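Local coordinates for protein Phospholipase/Carboxylesterase (Dyadobacter fermentans, PDB 4H0C) that probably hydrolyses carboxylic ester bonds, possibly including the thioester of palmitoylated proteins, as an alpha/beta hydrolase, at residues D148-D162 / M180-H194. Residues are numbered along the deposited sequence; the frame is centred on the assembly and turned at random. Where two conformers were deposited one is given.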
loop_
_atom_site.group_PDB
_atom_site.type_symbol
_atom_site.label_atom_id
_atom_site.label_comp_id
_atom_site.label_asym_id
_atom_site.label_seq_id
_atom_site.Cartn_x
_atom_site.Cartn_y
_atom_site.Cartn_z
ATOM N N ASP A 148 -8.456 -14.478 1.489
ATOM C CA ASP A 148 -9.764 -13.849 1.718
ATOM C C ASP A 148 -9.562 -12.718 2.709
ATOM O O ASP A 148 -8.917 -12.914 3.736
ATOM C CB ASP A 148 -10.781 -14.865 2.264
ATOM C CG ASP A 148 -12.214 -14.313 2.247
ATOM O OD1 ASP A 148 -12.595 -13.543 3.166
ATOM O OD2 ASP A 148 -12.970 -14.649 1.309
ATOM N N PHE A 149 -10.059 -11.528 2.398
ATOM C CA PHE A 149 -9.827 -10.400 3.290
ATOM C C PHE A 149 -10.634 -10.424 4.613
ATOM O O PHE A 149 -10.345 -9.649 5.534
ATOM C CB PHE A 149 -10.037 -9.080 2.551
ATOM C CG PHE A 149 -8.901 -8.709 1.647
ATOM C CD1 PHE A 149 -7.684 -8.272 2.170
ATOM C CD2 PHE A 149 -9.059 -8.751 0.269
ATOM C CE1 PHE A 149 -6.649 -7.880 1.325
ATOM C CE2 PHE A 149 -8.030 -8.373 -0.589
ATOM C CZ PHE A 149 -6.822 -7.934 -0.066
ATOM N N LYS A 150 -11.626 -11.305 4.698
ATOM C CA LYS A 150 -12.438 -11.439 5.907
ATOM C C LYS A 150 -12.969 -10.068 6.344
ATOM O O LYS A 150 -12.964 -9.739 7.530
ATOM C CB LYS A 150 -11.624 -12.094 7.038
ATOM C CG LYS A 150 -10.986 -13.437 6.681
ATOM C CD LYS A 150 -11.997 -14.574 6.754
ATOM C CE LYS A 150 -11.333 -15.910 7.120
ATOM N NZ LYS A 150 -10.452 -16.462 6.055
ATOM N N GLN A 151 -13.398 -9.263 5.371
ATOM C CA GLN A 151 -14.050 -7.976 5.631
ATOM C C GLN A 151 -13.062 -6.868 6.018
ATOM O O GLN A 151 -13.495 -5.808 6.490
ATOM C CB GLN A 151 -15.201 -8.090 6.674
ATOM C CG GLN A 151 -16.156 -9.222 6.343
ATOM C CD GLN A 151 -17.363 -9.294 7.235
ATOM O OE1 GLN A 151 -17.558 -8.471 8.149
ATOM N NE2 GLN A 151 -18.212 -10.264 6.953
ATOM N N THR A 152 -11.760 -7.075 5.776
ATOM C CA THR A 152 -10.759 -5.991 5.976
ATOM C C THR A 152 -11.240 -4.684 5.331
ATOM O O THR A 152 -11.538 -4.660 4.123
ATOM C CB THR A 152 -9.388 -6.324 5.330
ATOM O OG1 THR A 152 -8.817 -7.481 5.934
ATOM C CG2 THR A 152 -8.418 -5.156 5.481
ATOM N N PRO A 153 -11.276 -3.589 6.112
ATOM C CA PRO A 153 -11.649 -2.307 5.515
ATOM C C PRO A 153 -10.526 -1.817 4.598
ATOM O O PRO A 153 -9.367 -1.829 5.001
ATOM C CB PRO A 153 -11.824 -1.370 6.728
ATOM C CG PRO A 153 -11.933 -2.278 7.923
ATOM C CD PRO A 153 -11.232 -3.557 7.586
ATOM N N VAL A 154 -10.881 -1.394 3.382
ATOM C CA VAL A 154 -9.926 -0.901 2.395
ATOM C C VAL A 154 -10.432 0.431 1.869
ATOM O O VAL A 154 -11.605 0.555 1.521
ATOM C CB VAL A 154 -9.762 -1.877 1.194
ATOM C CG1 VAL A 154 -8.793 -1.328 0.151
ATOM C CG2 VAL A 154 -9.315 -3.259 1.659
ATOM N N PHE A 155 -9.553 1.431 1.848
ATOM C CA PHE A 155 -9.840 2.721 1.211
ATOM C C PHE A 155 -8.978 2.848 -0.026
ATOM O O PHE A 155 -7.769 2.695 0.040
ATOM C CB PHE A 155 -9.552 3.880 2.157
ATOM C CG PHE A 155 -9.762 5.237 1.530
ATOM C CD1 PHE A 155 -11.054 5.778 1.423
ATOM C CD2 PHE A 155 -8.688 5.962 0.999
ATOM C CE1 PHE A 155 -11.263 7.028 0.828
ATOM C CE2 PHE A 155 -8.896 7.218 0.416
ATOM C CZ PHE A 155 -10.183 7.744 0.326
ATOM N N ILE A 156 -9.611 3.097 -1.163
ATOM C CA ILE A 156 -8.893 3.286 -2.414
ATOM C C ILE A 156 -9.404 4.557 -3.079
ATOM O O ILE A 156 -10.603 4.761 -3.238
ATOM C CB ILE A 156 -8.974 2.035 -3.342
ATOM C CG1 ILE A 156 -8.127 2.208 -4.612
ATOM C CG2 ILE A 156 -10.415 1.675 -3.677
ATOM C CD1 ILE A 156 -8.014 0.935 -5.452
ATOM N N SER A 157 -8.476 5.430 -3.438
ATOM C CA SER A 157 -8.856 6.679 -4.091
ATOM C C SER A 157 -8.022 6.946 -5.318
ATOM O O SER A 157 -6.972 6.350 -5.516
ATOM C CB SER A 157 -8.674 7.833 -3.126
ATOM O OG SER A 157 -7.318 7.917 -2.752
ATOM N N THR A 158 -8.528 7.842 -6.151
ATOM C CA THR A 158 -7.754 8.456 -7.214
ATOM C C THR A 158 -8.420 9.764 -7.622
ATOM O O THR A 158 -9.538 10.089 -7.173
ATOM C CB THR A 158 -7.537 7.513 -8.430
ATOM O OG1 THR A 158 -6.545 8.080 -9.309
ATOM C CG2 THR A 158 -8.849 7.246 -9.194
ATOM N N GLY A 159 -7.741 10.518 -8.468
ATOM C CA GLY A 159 -8.356 11.696 -9.044
ATOM C C GLY A 159 -8.869 11.361 -10.438
ATOM O O GLY A 159 -8.549 10.302 -11.011
ATOM N N ASN A 160 -9.689 12.252 -10.983
ATOM C CA ASN A 160 -10.217 12.057 -12.311
ATOM C C ASN A 160 -10.254 13.387 -13.042
ATOM O O ASN A 160 -10.867 14.346 -12.559
ATOM C CB ASN A 160 -11.608 11.409 -12.253
ATOM C CG ASN A 160 -12.163 11.073 -13.630
ATOM O OD1 ASN A 160 -11.425 10.928 -14.602
ATOM N ND2 ASN A 160 -13.473 10.945 -13.712
ATOM N N PRO A 161 -9.565 13.466 -14.188
ATOM C CA PRO A 161 -8.665 12.439 -14.721
ATOM C C PRO A 161 -7.322 12.414 -13.973
ATOM O O PRO A 161 -7.021 13.330 -13.200
ATOM C CB PRO A 161 -8.453 12.890 -16.168
ATOM C CG PRO A 161 -8.608 14.365 -16.108
ATOM C CD PRO A 161 -9.720 14.592 -15.129
ATOM N N ASP A 162 -6.550 11.354 -14.164
ATOM C CA ASP A 162 -5.173 11.296 -13.672
ATOM C C ASP A 162 -4.381 10.476 -14.687
ATOM O O ASP A 162 -4.672 9.304 -14.893
ATOM C CB ASP A 162 -5.084 10.666 -12.269
ATOM C CG ASP A 162 -3.680 10.748 -11.667
ATOM O OD1 ASP A 162 -2.683 10.489 -12.364
ATOM O OD2 ASP A 162 -3.568 11.056 -10.465
HETATM N N MSE A 180 -12.759 -10.668 -3.331
HETATM C CA MSE A 180 -11.953 -11.326 -2.311
HETATM C C MSE A 180 -12.367 -10.939 -0.905
HETATM O O MSE A 180 -11.641 -11.192 0.061
HETATM C CB MSE A 180 -10.485 -11.064 -2.572
HETATM C CG MSE A 180 -10.058 -11.648 -3.915
HETATM SE SE MSE A 180 -8.252 -11.234 -4.201
HETATM C CE MSE A 180 -7.503 -12.419 -2.813
ATOM N N ASN A 181 -13.562 -10.347 -0.799
ATOM C CA ASN A 181 -14.214 -10.120 0.493
ATOM C C ASN A 181 -13.598 -8.996 1.326
ATOM O O ASN A 181 -13.755 -8.978 2.543
ATOM C CB ASN A 181 -14.345 -11.423 1.324
ATOM C CG ASN A 181 -15.378 -11.313 2.459
ATOM O OD1 ASN A 181 -16.383 -10.569 2.363
ATOM N ND2 ASN A 181 -15.145 -12.062 3.528
ATOM N N ALA A 182 -12.937 -8.036 0.686
ATOM C CA ALA A 182 -12.613 -6.793 1.388
ATOM C C ALA A 182 -13.897 -5.981 1.599
ATOM O O ALA A 182 -14.865 -6.121 0.830
ATOM C CB ALA A 182 -11.594 -5.990 0.590
ATOM N N ALA A 183 -13.901 -5.130 2.625
ATOM C CA ALA A 183 -14.959 -4.093 2.788
ATOM C C ALA A 183 -14.430 -2.800 2.151
ATOM O O ALA A 183 -13.683 -2.050 2.776
ATOM C CB ALA A 183 -15.319 -3.909 4.272
ATOM N N VAL A 184 -14.788 -2.556 0.892
ATOM C CA VAL A 184 -14.123 -1.525 0.096
ATOM C C VAL A 184 -14.842 -0.179 0.046
ATOM O O VAL A 184 -16.029 -0.116 -0.262
ATOM C CB VAL A 184 -13.849 -1.997 -1.348
ATOM C CG1 VAL A 184 -13.061 -0.941 -2.124
ATOM C CG2 VAL A 184 -13.071 -3.300 -1.308
ATOM N N SER A 185 -14.101 0.883 0.347
ATOM C CA SER A 185 -14.549 2.265 0.132
ATOM C C SER A 185 -13.734 2.868 -1.001
ATOM O O SER A 185 -12.518 3.028 -0.879
ATOM C CB SER A 185 -14.342 3.107 1.387
ATOM O OG SER A 185 -15.152 2.658 2.441
ATOM N N GLN A 186 -14.402 3.193 -2.105
ATOM C CA GLN A 186 -13.744 3.762 -3.270
ATOM C C GLN A 186 -14.213 5.190 -3.395
ATOM O O GLN A 186 -15.425 5.466 -3.363
ATOM C CB GLN A 186 -14.110 2.984 -4.542
ATOM C CG GLN A 186 -13.679 3.649 -5.852
ATOM C CD GLN A 186 -14.281 3.002 -7.098
ATOM O OE1 GLN A 186 -15.258 2.239 -7.025
ATOM N NE2 GLN A 186 -13.703 3.308 -8.247
ATOM N N VAL A 187 -13.263 6.113 -3.505
ATOM C CA VAL A 187 -13.628 7.514 -3.692
ATOM C C VAL A 187 -12.790 8.090 -4.816
ATOM O O VAL A 187 -11.563 7.991 -4.795
ATOM C CB VAL A 187 -13.512 8.407 -2.425
ATOM C CG1 VAL A 187 -14.021 9.799 -2.763
ATOM C CG2 VAL A 187 -14.316 7.849 -1.261
ATOM N N VAL A 188 -13.470 8.671 -5.800
ATOM C CA VAL A 188 -12.831 9.289 -6.945
ATOM C C VAL A 188 -13.070 10.788 -6.829
ATOM O O VAL A 188 -14.206 11.229 -6.608
ATOM C CB VAL A 188 -13.419 8.776 -8.285
ATOM C CG1 VAL A 188 -12.852 9.570 -9.463
ATOM C CG2 VAL A 188 -13.183 7.273 -8.478
ATOM N N TYR A 189 -11.997 11.563 -6.940
ATOM C CA TYR A 189 -12.046 13.007 -6.744
ATOM C C TYR A 189 -11.824 13.739 -8.080
ATOM O O TYR A 189 -10.677 13.961 -8.490
ATOM C CB TYR A 189 -10.972 13.424 -5.731
ATOM C CG TYR A 189 -11.170 12.854 -4.348
ATOM C CD1 TYR A 189 -11.990 13.499 -3.422
ATOM C CD2 TYR A 189 -10.533 11.674 -3.961
ATOM C CE1 TYR A 189 -12.182 12.988 -2.156
ATOM C CE2 TYR A 189 -10.717 11.153 -2.687
ATOM C CZ TYR A 189 -11.540 11.824 -1.794
ATOM O OH TYR A 189 -11.734 11.313 -0.540
ATOM N N PRO A 190 -12.926 14.131 -8.750
ATOM C CA PRO A 190 -12.847 14.830 -10.023
ATOM C C PRO A 190 -11.996 16.091 -9.881
ATOM O O PRO A 190 -12.217 16.883 -8.949
ATOM C CB PRO A 190 -14.304 15.224 -10.293
ATOM C CG PRO A 190 -15.109 14.188 -9.589
ATOM C CD PRO A 190 -14.323 13.865 -8.346
ATOM N N GLY A 191 -11.025 16.263 -10.778
ATOM C CA GLY A 191 -10.195 17.472 -10.809
ATOM C C GLY A 191 -9.135 17.618 -9.724
ATOM O O GLY A 191 -8.419 18.608 -9.708
ATOM N N ARG A 192 -9.025 16.650 -8.817
ATOM C CA ARG A 192 -8.015 16.716 -7.759
ATOM C C ARG A 192 -6.626 16.468 -8.353
ATOM O O ARG A 192 -6.467 15.540 -9.176
ATOM C CB ARG A 192 -8.296 15.659 -6.680
ATOM C CG ARG A 192 -7.409 15.737 -5.439
ATOM C CD ARG A 192 -7.173 14.348 -4.861
ATOM N NE ARG A 192 -6.355 13.565 -5.779
ATOM C CZ ARG A 192 -6.061 12.280 -5.634
ATOM N NH1 ARG A 192 -6.525 11.592 -4.587
ATOM N NH2 ARG A 192 -5.294 11.682 -6.546
ATOM N N PRO A 193 -5.616 17.266 -7.934
ATOM C CA PRO A 193 -4.244 16.995 -8.388
ATOM C C PRO A 193 -3.703 15.689 -7.815
ATOM O O PRO A 193 -4.320 15.082 -6.914
ATOM C CB PRO A 193 -3.431 18.176 -7.833
ATOM C CG PRO A 193 -4.424 19.188 -7.396
ATOM C CD PRO A 193 -5.673 18.447 -7.052
ATOM N N HIS A 194 -2.564 15.265 -8.337
ATOM C CA HIS A 194 -1.968 13.978 -7.953
ATOM C C HIS A 194 -1.338 14.129 -6.592
ATOM O O HIS A 194 -0.154 14.434 -6.467
ATOM C CB HIS A 194 -0.971 13.488 -9.031
ATOM C CG HIS A 194 -0.487 12.059 -8.822
ATOM N ND1 HIS A 194 -1.156 10.973 -9.314
ATOM C CD2 HIS A 194 0.633 11.557 -8.143
ATOM C CE1 HIS A 194 -0.496 9.838 -8.955
ATOM N NE2 HIS A 194 0.596 10.195 -8.242
HETATM O O HOH W 1 -8.050 15.046 -11.433
HETATM O O HOH W 2 -5.161 12.740 -9.135
#
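His-194 and Asp-162 meet just beyond the C-terminal ends of two neighbouring parallel strands, 153-160 and 183-190. His-194 ND1 donates to Asp-162 OD2 over 2.7 Å at an N-H...O angle of 169°. The oxygen lies near the imidazole plane and accepts through its syn lone pair, while the carboxylate is turned 73° from the ring. With CG anti to the backbone N (chi1 -173°), the Asp-162 carboxylate extends toward the imidazole, and OD1 takes a further bond from His-164 N.

Beside this pair, the Arg-192 guanidinium lays one face over the Thr-158/Gly-159 peptide, with its NH2 3.3 Å from Gly-159 N, two donors in face contact rather than bonded. NH1 forms a salt bridge with Glu-200, and a water accepts from NH2 while donating to Asp-162 OD2 and the Arg-192 carbonyl.

Along the strands a parallel ladder runs from Thr-152 O to Gly-191 N, including a weak bond from Thr-158 N to Val-187 O. On one sheet face, Phe-155 sends CE1 to within 3.8 Å of Val-187 CG2, and Phe-155 CZ lies 4.0 Å from Tyr-189 OH, which sits at the ring edge; Leu-203 of helix 198-206 touches both Phe-155 and Val-187. Ile-156 CG2 packs 4.0 Å from Val-184 CG1 on the other face, where helix 167-179 completes the beta-alpha-beta crossover.

At the opposite end, Asp-148 OD1 accepts from Asn-181 ND2 through its syn lone pair over 3.0 Å, lying in the plane of the amide; Lys-150 N reaches the same oxygen on its anti side, making an Asx turn.

Because His-194 NE2 is hydrogen-bonded to Ser-108 OG, the geometry is consistent with the Ser-His-Asp triad of alpha/beta hydrolases: the carboxylate would orient the imidazole toward the probable nucleophile, and the water ties that carboxylate to Arg-192.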